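Local coordinates for membrane lipoprotein family protein (Aeropyrum pernix, PDB 4PEV), which probably serves as the solute-binding component of an ABC transporter of the BMP (PnrA-like) family, holding adenosine in the cleft between its two lobes, at residues I168-I173 with I203-G208; E221-Y226 with Q246-F251; T238-M243 with F263-E268; E337-F342 with E363-Q368. All coordinates share one frame; numbering follows the deposited sequence. Where two conformers were deposited one is given.

How the interactions relate
All four contacts belong to the framework of the solute-binding fold and lie away from the adenosine site; Y205 of interaction 1 is about 11 Å from the ligand, measured from its side chain. Interactions 1 and 2, with centres 11 Å apart, touch where A170 CB meets V250 CG1 at 3.5 Å. Interactions 2 and 3, also 11 Å apart between centres, alternate along the chain and are joined where M243 O of interaction 3 accepts a probable hydrogen bond from V248 N of interaction 2 (3.0 Å). One sheet thus carries the helices of interaction 1 on one face and those of interaction 3 on the other. Interaction 4 stands apart, its centre 21 to 25 Å from the others.

Interaction 1. Residues I168-I173 with I203-G208; sequences IIAADI and IGYLYG
I168 and A170 on helix 159-181 meet G208 and Y205 on helix 196-214 in a close, buried helix-helix contact, on one face of the mixed sheet. The backbones come nearest at I168 and G208, whose CA atoms are 4.6 Å apart. Glycine suits this place because it brings no side chain between the helices, and I168 lies directly against its backbone: I168 CG1 is 3.2 Å from G208 O. The same carbonyl has a CA-H...O contact with I168 CA at 3.4 Å, while I168 N, though near, is badly angled for a hydrogen bond.

Y205 reaches across to A170. With CG anti to the backbone N (chi1 -175°), its ring is carried over to the other helix, and the methyl A170 CB sits 3.5 Å from Y205 OH and 4.1 Å from Y205 CE1, approaching the ring obliquely. Alanine is small enough to receive the phenol. The hydroxyl also makes a weak hydrogen bond to G188 O of the sheet, and the ring packs on M222 and W224. L380 and L384 of helix 375-389 also pack on I168. No hydrogen bond joins the two segments, so their adhesion rests on van der Waals contact, with a weak CH...O contribution.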
loop_
_atom_site.group_PDB
_atom_site.type_symbol
_atom_site.label_atom_id
_atom_site.label_comp_id
_atom_site.label_asym_id
_atom_site.label_seq_id
_atom_site.Cartn_x
_atom_site.Cartn_y
_atom_site.Cartn_z
ATOM N N ILE C 168 -4.670 -14.240 2.386
ATOM C CA ILE C 168 -5.761 -15.206 2.525
ATOM C C ILE C 168 -6.645 -15.165 1.296
ATOM O O ILE C 168 -6.970 -16.203 0.736
ATOM C CB ILE C 168 -6.607 -14.927 3.792
ATOM C CG1 ILE C 168 -5.864 -15.403 5.036
ATOM C CG2 ILE C 168 -7.954 -15.629 3.750
ATOM C CD1 ILE C 168 -6.345 -14.714 6.288
ATOM N N ILE C 169 -7.021 -13.963 0.873
ATOM C CA ILE C 169 -7.906 -13.793 -0.279
ATOM C C ILE C 169 -7.302 -14.354 -1.573
ATOM O O ILE C 169 -7.984 -15.033 -2.350
ATOM C CB ILE C 169 -8.241 -12.309 -0.524
ATOM C CG1 ILE C 169 -9.008 -11.708 0.663
ATOM C CG2 ILE C 169 -9.040 -12.144 -1.826
ATOM C CD1 ILE C 169 -10.430 -12.214 0.797
ATOM N N ALA C 170 -6.033 -14.053 -1.803
ATOM C CA ALA C 170 -5.386 -14.426 -3.040
ATOM C C ALA C 170 -5.154 -15.925 -3.068
ATOM O O ALA C 170 -5.267 -16.555 -4.104
ATOM C CB ALA C 170 -4.076 -13.675 -3.188
ATOM N N ALA C 171 -4.827 -16.503 -1.926
ATOM C CA ALA C 171 -4.719 -17.950 -1.845
ATOM C C ALA C 171 -6.047 -18.589 -2.193
ATOM O O ALA C 171 -6.086 -19.651 -2.802
ATOM C CB ALA C 171 -4.282 -18.393 -0.453
ATOM N N ASP C 172 -7.131 -17.934 -1.804
ATOM C CA ASP C 172 -8.460 -18.479 -2.005
ATOM C C ASP C 172 -8.892 -18.359 -3.443
ATOM O O ASP C 172 -9.494 -19.282 -3.987
ATOM C CB ASP C 172 -9.481 -17.773 -1.117
ATOM C CG ASP C 172 -10.881 -18.317 -1.301
ATOM O OD1 ASP C 172 -11.121 -19.526 -1.016
ATOM O OD2 ASP C 172 -11.744 -17.522 -1.741
ATOM N N ILE C 173 -8.592 -17.223 -4.055
ATOM C CA ILE C 173 -8.928 -17.003 -5.456
ATOM C C ILE C 173 -8.130 -17.945 -6.334
ATOM O O ILE C 173 -8.639 -18.443 -7.327
ATOM C CB ILE C 173 -8.645 -15.563 -5.884
ATOM C CG1 ILE C 173 -9.598 -14.606 -5.171
ATOM C CG2 ILE C 173 -8.776 -15.412 -7.395
ATOM C CD1 ILE C 173 -9.302 -13.137 -5.425
ATOM N N ILE C 203 6.026 -10.109 4.398
ATOM C CA ILE C 203 5.748 -10.970 5.543
ATOM C C ILE C 203 4.258 -11.209 5.747
ATOM O O ILE C 203 3.851 -12.326 5.999
ATOM C CB ILE C 203 6.343 -10.374 6.837
ATOM C CG1 ILE C 203 7.856 -10.588 6.853
ATOM C CG2 ILE C 203 5.690 -10.974 8.079
ATOM C CD1 ILE C 203 8.555 -9.789 7.926
ATOM N N GLY C 204 3.453 -10.165 5.667
ATOM C CA GLY C 204 2.024 -10.307 5.918
ATOM C C GLY C 204 1.322 -11.086 4.825
ATOM O O GLY C 204 0.384 -11.831 5.087
ATOM N N TYR C 205 1.785 -10.914 3.595
ATOM C CA TYR C 205 1.161 -11.530 2.445
ATOM C C TYR C 205 1.420 -13.025 2.463
ATOM O O TYR C 205 0.501 -13.805 2.269
ATOM C CB TYR C 205 1.680 -10.876 1.156
ATOM C CG TYR C 205 1.025 -11.345 -0.130
ATOM C CD1 TYR C 205 -0.363 -11.293 -0.300
ATOM C CD2 TYR C 205 1.795 -11.817 -1.193
ATOM C CE1 TYR C 205 -0.965 -11.707 -1.486
ATOM C CE2 TYR C 205 1.200 -12.230 -2.384
ATOM C CZ TYR C 205 -0.177 -12.170 -2.522
ATOM O OH TYR C 205 -0.748 -12.593 -3.695
ATOM N N LEU C 206 2.669 -13.411 2.694
ATOM C CA LEU C 206 3.045 -14.822 2.821
ATOM C C LEU C 206 2.378 -15.463 4.023
ATOM O O LEU C 206 1.870 -16.582 3.949
ATOM C CB LEU C 206 4.554 -14.956 2.985
ATOM C CG LEU C 206 5.158 -16.363 3.011
ATOM C CD1 LEU C 206 4.760 -17.226 1.819
ATOM C CD2 LEU C 206 6.670 -16.235 3.079
ATOM N N TYR C 207 2.381 -14.748 5.136
ATOM C CA TYR C 207 1.686 -15.215 6.314
ATOM C C TYR C 207 0.270 -15.584 5.947
ATOM O O TYR C 207 -0.177 -16.677 6.243
ATOM C CB TYR C 207 1.668 -14.153 7.414
ATOM C CG TYR C 207 0.951 -14.624 8.653
ATOM C CD1 TYR C 207 -0.421 -14.508 8.754
ATOM C CD2 TYR C 207 1.640 -15.207 9.713
ATOM C CE1 TYR C 207 -1.095 -14.943 9.871
ATOM C CE2 TYR C 207 0.966 -15.648 10.848
ATOM C CZ TYR C 207 -0.407 -15.516 10.907
ATOM O OH TYR C 207 -1.126 -15.926 12.000
ATOM N N GLY C 208 -0.429 -14.656 5.309
ATOM C CA GLY C 208 -1.833 -14.844 4.956
ATOM C C GLY C 208 -2.083 -16.014 4.027
ATOM O O GLY C 208 -3.111 -16.659 4.119
#

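Interaction 2. Residues E221-Y226 with Q246-F251; sequences EMVWTY and QGVRVF
V223 on strand 222-226 and V248 at the start of strand 248-254 touch although the strands are not neighbours in the sheet: strand 186-191 runs between them, and V223 pairs through its backbone with A187 and A189. The CA atoms of the two valines are 7.5 Å apart, and their CB atoms both point toward the other segment. V223 CB lies 4.1 Å from V248 CG2, the methyl that stands beside the backbone N and anti to the carbonyl carbon. The other methyl, V248 CG1, is anti to N (chi1 180°) and is directed to the F251 ring instead, 3.6 Å above its plane and off-centre. One isopropyl group thereby serves two neighbours.

V223 has the same rotamer (chi1 176°), and its CG1, the methyl opposite N, is the one that meets Q246 OE1, at 4.4 Å. This loose touch leaves the amide on the exposed margin of the contact. Between Q246 and V248, G247 adopts positive phi (81°), natural for glycine, as the C' residue of the Schellman motif ending helix 233-245. Valine, beta-branched and compact, is well accommodated in an extended strand and presents an apolar surface close to the backbone. No hydrogen bond spans the two segments; the valine contact is apolar and the glutamine oxygen adds little, so shape and burial hold it.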
loop_
_atom_site.group_PDB
_atom_site.type_symbol
_atom_site.label_atom_id
_atom_site.label_comp_id
_atom_site.label_asym_id
_atom_site.label_seq_id
_atom_site.Cartn_x
_atom_site.Cartn_y
_atom_site.Cartn_z
ATOM N N GLU C 221 1.128 -21.826 -3.845
ATOM C CA GLU C 221 2.447 -21.199 -3.819
ATOM C C GLU C 221 2.372 -19.697 -4.045
ATOM O O GLU C 221 1.397 -19.206 -4.603
ATOM C CB GLU C 221 3.329 -21.828 -4.868
ATOM C CG GLU C 221 3.533 -23.298 -4.599
ATOM C CD GLU C 221 4.565 -23.919 -5.513
ATOM O OE1 GLU C 221 4.893 -23.322 -6.570
ATOM O OE2 GLU C 221 5.043 -25.019 -5.167
HETATM N N MSE C 222 3.401 -18.979 -3.592
HETATM C CA MSE C 222 3.442 -17.521 -3.699
HETATM C C MSE C 222 4.785 -17.062 -4.199
HETATM O O MSE C 222 5.824 -17.489 -3.713
HETATM C CB MSE C 222 3.134 -16.841 -2.367
HETATM C CG MSE C 222 2.751 -15.367 -2.563
HETATM SE SE MSE C 222 4.284 -14.097 -2.459
HETATM C CE MSE C 222 4.555 -14.149 -0.505
ATOM N N VAL C 223 4.757 -16.173 -5.183
ATOM C CA VAL C 223 5.963 -15.656 -5.807
ATOM C C VAL C 223 5.992 -14.157 -5.643
ATOM O O VAL C 223 5.092 -13.448 -6.104
ATOM C CB VAL C 223 6.011 -15.993 -7.299
ATOM C CG1 VAL C 223 7.233 -15.348 -7.961
ATOM C CG2 VAL C 223 5.996 -17.514 -7.470
ATOM N N TRP C 224 7.039 -13.685 -4.982
ATOM C CA TRP C 224 7.209 -12.283 -4.679
ATOM C C TRP C 224 8.420 -11.771 -5.429
ATOM O O TRP C 224 9.505 -12.307 -5.269
ATOM C CB TRP C 224 7.420 -12.127 -3.193
ATOM C CG TRP C 224 7.640 -10.751 -2.764
ATOM C CD1 TRP C 224 8.798 -10.040 -2.852
ATOM C CD2 TRP C 224 6.687 -9.895 -2.145
ATOM N NE1 TRP C 224 8.628 -8.794 -2.308
ATOM C CE2 TRP C 224 7.338 -8.675 -1.869
ATOM C CE3 TRP C 224 5.341 -10.039 -1.800
ATOM C CZ2 TRP C 224 6.689 -7.596 -1.268
ATOM C CZ3 TRP C 224 4.699 -8.973 -1.196
ATOM C CH2 TRP C 224 5.377 -7.763 -0.934
ATOM N N THR C 225 8.225 -10.740 -6.247
ATOM C CA THR C 225 9.302 -10.132 -7.016
ATOM C C THR C 225 9.479 -8.637 -6.728
ATOM O O THR C 225 8.586 -7.816 -7.010
ATOM C CB THR C 225 9.064 -10.321 -8.522
ATOM O OG1 THR C 225 8.725 -11.687 -8.769
ATOM C CG2 THR C 225 10.316 -9.943 -9.325
ATOM N N TYR C 226 10.639 -8.290 -6.167
ATOM C CA TYR C 226 11.102 -6.911 -6.155
ATOM C C TYR C 226 11.546 -6.515 -7.561
ATOM O O TYR C 226 12.374 -7.189 -8.159
ATOM C CB TYR C 226 12.258 -6.744 -5.191
ATOM C CG TYR C 226 11.832 -6.799 -3.753
ATOM C CD1 TYR C 226 11.005 -5.804 -3.213
ATOM C CD2 TYR C 226 12.245 -7.836 -2.925
ATOM C CE1 TYR C 226 10.612 -5.839 -1.887
ATOM C CE2 TYR C 226 11.857 -7.888 -1.605
ATOM C CZ TYR C 226 11.041 -6.894 -1.083
ATOM O OH TYR C 226 10.657 -6.957 0.247
ATOM N N GLN C 246 5.094 -18.527 -15.340
ATOM C CA GLN C 246 5.432 -19.403 -14.207
ATOM C C GLN C 246 4.170 -19.779 -13.372
ATOM O O GLN C 246 4.271 -20.178 -12.201
ATOM C CB GLN C 246 6.452 -18.702 -13.299
ATOM C CG GLN C 246 7.715 -18.196 -13.992
ATOM C CD GLN C 246 8.362 -17.008 -13.266
ATOM O OE1 GLN C 246 7.986 -16.649 -12.141
ATOM N NE2 GLN C 246 9.331 -16.383 -13.924
ATOM N N GLY C 247 2.982 -19.607 -13.965
ATOM C CA GLY C 247 1.718 -19.995 -13.338
ATOM C C GLY C 247 1.095 -19.054 -12.313
ATOM O O GLY C 247 0.111 -19.430 -11.656
ATOM N N VAL C 248 1.630 -17.840 -12.153
ATOM C CA VAL C 248 1.006 -16.884 -11.238
ATOM C C VAL C 248 -0.276 -16.397 -11.881
ATOM O O VAL C 248 -0.275 -16.000 -13.038
ATOM C CB VAL C 248 1.883 -15.667 -10.926
ATOM C CG1 VAL C 248 1.154 -14.730 -9.973
ATOM C CG2 VAL C 248 3.200 -16.095 -10.304
ATOM N N ARG C 249 -1.366 -16.442 -11.124
ATOM C CA ARG C 249 -2.681 -16.050 -11.624
ATOM C C ARG C 249 -3.370 -14.965 -10.787
ATOM O O ARG C 249 -4.342 -14.358 -11.233
ATOM C CB ARG C 249 -3.573 -17.289 -11.710
ATOM C CG ARG C 249 -3.175 -18.255 -12.817
ATOM C CD ARG C 249 -3.564 -17.731 -14.189
ATOM N NE ARG C 249 -3.430 -18.758 -15.219
ATOM C CZ ARG C 249 -4.400 -19.580 -15.591
ATOM N NH1 ARG C 249 -5.584 -19.503 -15.021
ATOM N NH2 ARG C 249 -4.174 -20.474 -16.535
ATOM N N VAL C 250 -2.878 -14.725 -9.580
ATOM C CA VAL C 250 -3.399 -13.681 -8.734
ATOM C C VAL C 250 -2.246 -12.773 -8.357
ATOM O O VAL C 250 -1.225 -13.241 -7.842
ATOM C CB VAL C 250 -4.014 -14.272 -7.477
ATOM C CG1 VAL C 250 -4.668 -13.171 -6.649
ATOM C CG2 VAL C 250 -5.017 -15.356 -7.861
ATOM N N PHE C 251 -2.433 -11.476 -8.589
ATOM C CA PHE C 251 -1.344 -10.511 -8.623
ATOM C C PHE C 251 -1.550 -9.332 -7.692
ATOM O O PHE C 251 -2.278 -8.403 -8.043
ATOM C CB PHE C 251 -1.238 -9.946 -10.025
ATOM C CG PHE C 251 -0.538 -10.835 -10.976
ATOM C CD1 PHE C 251 -1.241 -11.764 -11.702
ATOM C CD2 PHE C 251 0.823 -10.725 -11.151
ATOM C CE1 PHE C 251 -0.604 -12.579 -12.603
ATOM C CE2 PHE C 251 1.479 -11.544 -12.035
ATOM C CZ PHE C 251 0.762 -12.477 -12.769
#

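Interaction 3. Residues T238-M243 with F263-E268; sequences TTAEQM and FNAVKE
Two neighbouring helices of an α/β domain, 233-245 and 258-271, meet here on one face of the mixed sheet, linked in the chain by strand 248-254. The closest backbone approach is E241 to A265, with CA atoms 6.1 Å apart, and the two residues that meet most closely are alanines. A240 CB faces A265 CB at 3.5 Å, methyl against methyl, with both CB atoms pointing into the gap between the helices. Alanine fits this position because each residue adds a single apolar carbon where the backbones run near one another.

E241 adds a softer contact from the side. Its aliphatic part does the touching, E241 CG lying 4.3 Å from A265 CB, while the carboxylate is carried on to the exposed edge by a nearly extended chain (chi2 164°). The carboxylate of E268 is not far away, but the placement of that side chain is doubtful.

On the sheet side, A240 and V266 both pack on F251 of strand 248-254, so one ring touches both helices. M243 also packs on F251 and on V248. The chain order of helix 233-245, strand 248-254 and helix 258-271, with the helices side by side on a face of the sheet and parallel strands between them, is that of the α/β/α lobes of type I periplasmic binding proteins.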
loop_
_atom_site.group_PDB
_atom_site.type_symbol
_atom_site.label_atom_id
_atom_site.label_comp_id
_atom_site.label_asym_id
_atom_site.label_seq_id
_atom_site.Cartn_x
_atom_site.Cartn_y
_atom_site.Cartn_z
ATOM N N THR C 238 6.542 -6.183 -17.691
ATOM C CA THR C 238 7.395 -7.318 -18.079
ATOM C C THR C 238 7.548 -8.295 -16.929
ATOM O O THR C 238 7.524 -9.507 -17.140
ATOM C CB THR C 238 8.814 -6.922 -18.548
ATOM O OG1 THR C 238 9.506 -6.241 -17.495
ATOM C CG2 THR C 238 8.762 -6.047 -19.772
ATOM N N THR C 239 7.716 -7.781 -15.717
ATOM C CA THR C 239 7.802 -8.653 -14.555
ATOM C C THR C 239 6.575 -9.557 -14.485
ATOM O O THR C 239 6.713 -10.769 -14.336
ATOM C CB THR C 239 7.912 -7.870 -13.235
ATOM O OG1 THR C 239 9.005 -6.951 -13.311
ATOM C CG2 THR C 239 8.125 -8.830 -12.056
ATOM N N ALA C 240 5.391 -8.953 -14.620
ATOM C CA ALA C 240 4.113 -9.668 -14.555
ATOM C C ALA C 240 3.952 -10.684 -15.664
ATOM O O ALA C 240 3.433 -11.760 -15.418
ATOM C CB ALA C 240 2.948 -8.695 -14.582
ATOM N N GLU C 241 4.384 -10.350 -16.879
ATOM C CA GLU C 241 4.280 -11.279 -18.015
ATOM C C GLU C 241 5.112 -12.537 -17.824
ATOM O O GLU C 241 4.697 -13.625 -18.223
ATOM C CB GLU C 241 4.732 -10.613 -19.303
ATOM C CG GLU C 241 3.742 -9.634 -19.892
ATOM C CD GLU C 241 4.377 -8.727 -20.936
ATOM O OE1 GLU C 241 5.588 -8.884 -21.239
ATOM O OE2 GLU C 241 3.661 -7.838 -21.445
ATOM N N GLN C 242 6.304 -12.374 -17.251
ATOM C CA GLN C 242 7.130 -13.512 -16.869
ATOM C C GLN C 242 6.384 -14.373 -15.883
ATOM O O GLN C 242 6.252 -15.577 -16.098
ATOM C CB GLN C 242 8.459 -13.069 -16.260
ATOM C CG GLN C 242 9.658 -13.421 -17.127
ATOM C CD GLN C 242 10.817 -12.457 -16.950
ATOM O OE1 GLN C 242 11.934 -12.858 -16.601
ATOM N NE2 GLN C 242 10.560 -11.173 -17.193
HETATM N N MSE C 243 5.871 -13.743 -14.825
HETATM C CA MSE C 243 5.127 -14.452 -13.770
HETATM C C MSE C 243 3.927 -15.227 -14.256
HETATM O O MSE C 243 3.632 -16.302 -13.754
HETATM C CB MSE C 243 4.707 -13.455 -12.702
HETATM C CG MSE C 243 5.768 -13.411 -11.616
HETATM SE SE MSE C 243 5.753 -11.665 -10.709
HETATM C CE MSE C 243 4.218 -11.855 -9.486
ATOM N N PHE C 263 -1.132 -4.312 -13.731
ATOM C CA PHE C 263 -2.548 -4.302 -14.076
ATOM C C PHE C 263 -2.734 -4.517 -15.555
ATOM O O PHE C 263 -3.613 -5.276 -15.973
ATOM C CB PHE C 263 -3.202 -2.965 -13.758
ATOM C CG PHE C 263 -3.394 -2.690 -12.298
ATOM C CD1 PHE C 263 -3.539 -3.712 -11.374
ATOM C CD2 PHE C 263 -3.507 -1.373 -11.858
ATOM C CE1 PHE C 263 -3.741 -3.418 -10.032
ATOM C CE2 PHE C 263 -3.724 -1.075 -10.525
ATOM C CZ PHE C 263 -3.835 -2.096 -9.608
ATOM N N ASN C 264 -1.921 -3.836 -16.349
ATOM C CA ASN C 264 -2.038 -3.951 -17.789
ATOM C C ASN C 264 -1.644 -5.321 -18.304
ATOM O O ASN C 264 -2.198 -5.777 -19.279
ATOM C CB ASN C 264 -1.261 -2.847 -18.479
ATOM C CG ASN C 264 -1.842 -1.479 -18.193
ATOM O OD1 ASN C 264 -3.048 -1.311 -18.035
ATOM N ND2 ASN C 264 -0.980 -0.491 -18.128
ATOM N N ALA C 265 -0.723 -5.990 -17.630
ATOM C CA ALA C 265 -0.312 -7.331 -18.017
ATOM C C ALA C 265 -1.432 -8.358 -17.793
ATOM O O ALA C 265 -1.621 -9.282 -18.613
ATOM C CB ALA C 265 0.935 -7.732 -17.247
ATOM N N VAL C 266 -2.163 -8.184 -16.690
ATOM C CA VAL C 266 -3.274 -9.066 -16.325
ATOM C C VAL C 266 -4.472 -8.820 -17.256
ATOM O O VAL C 266 -5.224 -9.750 -17.551
ATOM C CB VAL C 266 -3.664 -8.895 -14.821
ATOM C CG1 VAL C 266 -4.846 -9.775 -14.423
ATOM C CG2 VAL C 266 -2.473 -9.190 -13.926
ATOM N N LYS C 267 -4.645 -7.587 -17.737
ATOM C CA LYS C 267 -5.691 -7.297 -18.737
ATOM C C LYS C 267 -5.478 -8.062 -20.041
ATOM O O LYS C 267 -6.413 -8.619 -20.611
ATOM C CB LYS C 267 -5.739 -5.809 -19.075
ATOM C CG LYS C 267 -6.240 -4.921 -17.954
ATOM C CD LYS C 267 -6.938 -3.674 -18.465
ATOM C CE LYS C 267 -5.968 -2.677 -19.074
ATOM N NZ LYS C 267 -6.622 -1.947 -20.205
ATOM N N GLU C 268 -4.235 -8.086 -20.509
ATOM C CA GLU C 268 -3.931 -8.616 -21.827
ATOM C C GLU C 268 -3.992 -10.133 -21.706
ATOM O O GLU C 268 -4.428 -10.793 -22.622
ATOM C CB GLU C 268 -2.607 -8.037 -22.401
ATOM C CG GLU C 268 -2.280 -6.633 -21.838
ATOM C CD GLU C 268 -1.695 -5.568 -22.786
ATOM O OE1 GLU C 268 -1.979 -4.359 -22.535
ATOM O OE2 GLU C 268 -0.935 -5.901 -23.729
#

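Interaction 4. Residues E337-F342 with E363-Q368; sequences EIIRYF and EIVMSQ
The CA atoms of I339 on helix 336-348 and V365 on helix 358-372 are the nearest across the two segments, at 8.9 Å, so side chains, chiefly I339 and M366, make the contact rather than backbones. I339 carries it. Its CB points toward the other helix, and its CD1 meets M366 CE, tip to tip, at 3.4 Å. V365 CG1 lies 4.3 Å from I339 CD1 as well. M366, present as selenomethionine, begins with CG beside the backbone N (chi1 -64°) and bends at chi2 and chi3, which turns its terminal methyl back to I339. A flexible, unbranched chain suits that task, while I339 supplies length and V365 compact bulk.

V361, V362 and R369 also pack on I339, and a salt bridge between R340 and E359 ties the same helices at the surface. F342 of helix 336-348 packs on M72 of helix 69-84. Because only methyl ends and branches meet between the two segments, the attraction there is apolar and undirected.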
loop_
_atom_site.group_PDB
_atom_site.type_symbol
_atom_site.label_atom_id
_atom_site.label_comp_id
_atom_site.label_asym_id
_atom_site.label_seq_id
_atom_site.Cartn_x
_atom_site.Cartn_y
_atom_site.Cartn_z
ATOM N N GLU C 337 -18.646 1.359 -0.767
ATOM C CA GLU C 337 -18.627 2.815 -0.768
ATOM C C GLU C 337 -17.247 3.369 -1.140
ATOM O O GLU C 337 -17.146 4.340 -1.894
ATOM C CB GLU C 337 -19.130 3.370 0.575
ATOM C CG GLU C 337 -18.079 3.591 1.649
ATOM C CD GLU C 337 -18.576 4.509 2.752
ATOM O OE1 GLU C 337 -19.619 4.187 3.368
ATOM O OE2 GLU C 337 -17.926 5.552 3.001
ATOM N N ILE C 338 -16.199 2.722 -0.637
ATOM C CA ILE C 338 -14.813 3.131 -0.898
ATOM C C ILE C 338 -14.525 2.976 -2.407
ATOM O O ILE C 338 -13.897 3.833 -3.022
ATOM C CB ILE C 338 -13.768 2.305 -0.093
ATOM C CG1 ILE C 338 -14.177 2.064 1.381
ATOM C CG2 ILE C 338 -12.410 2.979 -0.156
ATOM C CD1 ILE C 338 -13.716 3.094 2.400
ATOM N N ILE C 339 -15.013 1.882 -2.987
ATOM C CA ILE C 339 -14.859 1.610 -4.412
ATOM C C ILE C 339 -15.512 2.688 -5.260
ATOM O O ILE C 339 -14.921 3.160 -6.233
ATOM C CB ILE C 339 -15.466 0.241 -4.794
ATOM C CG1 ILE C 339 -14.614 -0.882 -4.223
ATOM C CG2 ILE C 339 -15.541 0.058 -6.305
ATOM C CD1 ILE C 339 -15.301 -2.226 -4.223
ATOM N N ARG C 340 -16.733 3.065 -4.881
ATOM C CA ARG C 340 -17.481 4.070 -5.621
ATOM C C ARG C 340 -16.841 5.447 -5.426
ATOM O O ARG C 340 -16.790 6.232 -6.355
ATOM C CB ARG C 340 -18.957 4.082 -5.192
ATOM C CG ARG C 340 -19.853 4.963 -6.070
ATOM C CD ARG C 340 -21.339 4.901 -5.703
ATOM N NE ARG C 340 -21.592 4.253 -4.408
ATOM C CZ ARG C 340 -22.203 3.072 -4.231
ATOM N NH1 ARG C 340 -22.663 2.371 -5.269
ATOM N NH2 ARG C 340 -22.369 2.584 -2.996
ATOM N N TYR C 341 -16.333 5.728 -4.232
ATOM C CA TYR C 341 -15.716 7.028 -3.951
ATOM C C TYR C 341 -14.535 7.362 -4.859
ATOM O O TYR C 341 -14.422 8.485 -5.376
ATOM C CB TYR C 341 -15.255 7.063 -2.506
ATOM C CG TYR C 341 -14.421 8.256 -2.132
ATOM C CD1 TYR C 341 -15.012 9.484 -1.848
ATOM C CD2 TYR C 341 -13.042 8.143 -2.008
ATOM C CE1 TYR C 341 -14.243 10.577 -1.469
ATOM C CE2 TYR C 341 -12.265 9.218 -1.624
ATOM C CZ TYR C 341 -12.865 10.434 -1.362
ATOM O OH TYR C 341 -12.076 11.496 -0.984
ATOM N N PHE C 342 -13.652 6.381 -5.038
ATOM C CA PHE C 342 -12.475 6.561 -5.882
ATOM C C PHE C 342 -12.855 6.503 -7.316
ATOM O O PHE C 342 -12.217 7.134 -8.138
ATOM C CB PHE C 342 -11.406 5.524 -5.573
ATOM C CG PHE C 342 -10.694 5.803 -4.302
ATOM C CD1 PHE C 342 -9.745 6.803 -4.251
ATOM C CD2 PHE C 342 -11.022 5.118 -3.145
ATOM C CE1 PHE C 342 -9.107 7.100 -3.066
ATOM C CE2 PHE C 342 -10.385 5.398 -1.952
ATOM C CZ PHE C 342 -9.422 6.394 -1.912
ATOM N N GLU C 363 -20.922 -2.613 -9.367
ATOM C CA GLU C 363 -21.687 -3.803 -9.775
ATOM C C GLU C 363 -20.764 -4.915 -10.268
ATOM O O GLU C 363 -20.938 -6.082 -9.903
ATOM C CB GLU C 363 -22.714 -3.466 -10.857
ATOM C CG GLU C 363 -23.914 -2.678 -10.346
ATOM C CD GLU C 363 -24.732 -2.053 -11.474
ATOM O OE1 GLU C 363 -24.566 -2.466 -12.655
ATOM O OE2 GLU C 363 -25.532 -1.134 -11.177
ATOM N N ILE C 364 -19.772 -4.538 -11.072
ATOM C CA ILE C 364 -18.868 -5.507 -11.668
ATOM C C ILE C 364 -17.927 -6.138 -10.657
ATOM O O ILE C 364 -17.655 -7.322 -10.745
ATOM C CB ILE C 364 -18.023 -4.904 -12.804
ATOM C CG1 ILE C 364 -18.919 -4.378 -13.931
ATOM C CG2 ILE C 364 -17.043 -5.950 -13.343
ATOM C CD1 ILE C 364 -18.158 -3.704 -15.051
ATOM N N VAL C 365 -17.416 -5.378 -9.704
ATOM C CA VAL C 365 -16.494 -5.963 -8.740
ATOM C C VAL C 365 -17.252 -6.943 -7.849
ATOM O O VAL C 365 -16.779 -8.050 -7.589
ATOM C CB VAL C 365 -15.794 -4.909 -7.858
ATOM C CG1 VAL C 365 -14.885 -5.588 -6.842
ATOM C CG2 VAL C 365 -14.997 -3.922 -8.700
HETATM N N MSE C 366 -18.436 -6.540 -7.394
HETATM C CA MSE C 366 -19.240 -7.360 -6.485
HETATM C C MSE C 366 -19.673 -8.611 -7.177
HETATM O O MSE C 366 -19.849 -9.656 -6.544
HETATM C CB MSE C 366 -20.495 -6.623 -6.032
HETATM C CG MSE C 366 -20.211 -5.368 -5.208
HETATM SE SE MSE C 366 -19.033 -5.745 -3.666
HETATM C CE MSE C 366 -18.070 -4.035 -3.488
ATOM N N SER C 367 -19.852 -8.516 -8.487
ATOM C CA SER C 367 -20.188 -9.665 -9.297
ATOM C C SER C 367 -19.067 -10.681 -9.230
ATOM O O SER C 367 -19.326 -11.856 -9.023
ATOM C CB SER C 367 -20.421 -9.228 -10.742
ATOM O OG SER C 367 -20.884 -10.289 -11.532
ATOM N N GLN C 368 -17.827 -10.217 -9.362
ATOM C CA GLN C 368 -16.634 -11.097 -9.407
ATOM C C GLN C 368 -16.211 -11.664 -8.042
ATOM O O GLN C 368 -15.637 -12.748 -7.959
ATOM C CB GLN C 368 -15.448 -10.345 -10.014
ATOM C CG GLN C 368 -15.685 -9.848 -11.437
ATOM C CD GLN C 368 -15.400 -10.907 -12.483
ATOM O OE1 GLN C 368 -16.163 -11.848 -12.670
ATOM N NE2 GLN C 368 -14.286 -10.760 -13.163
#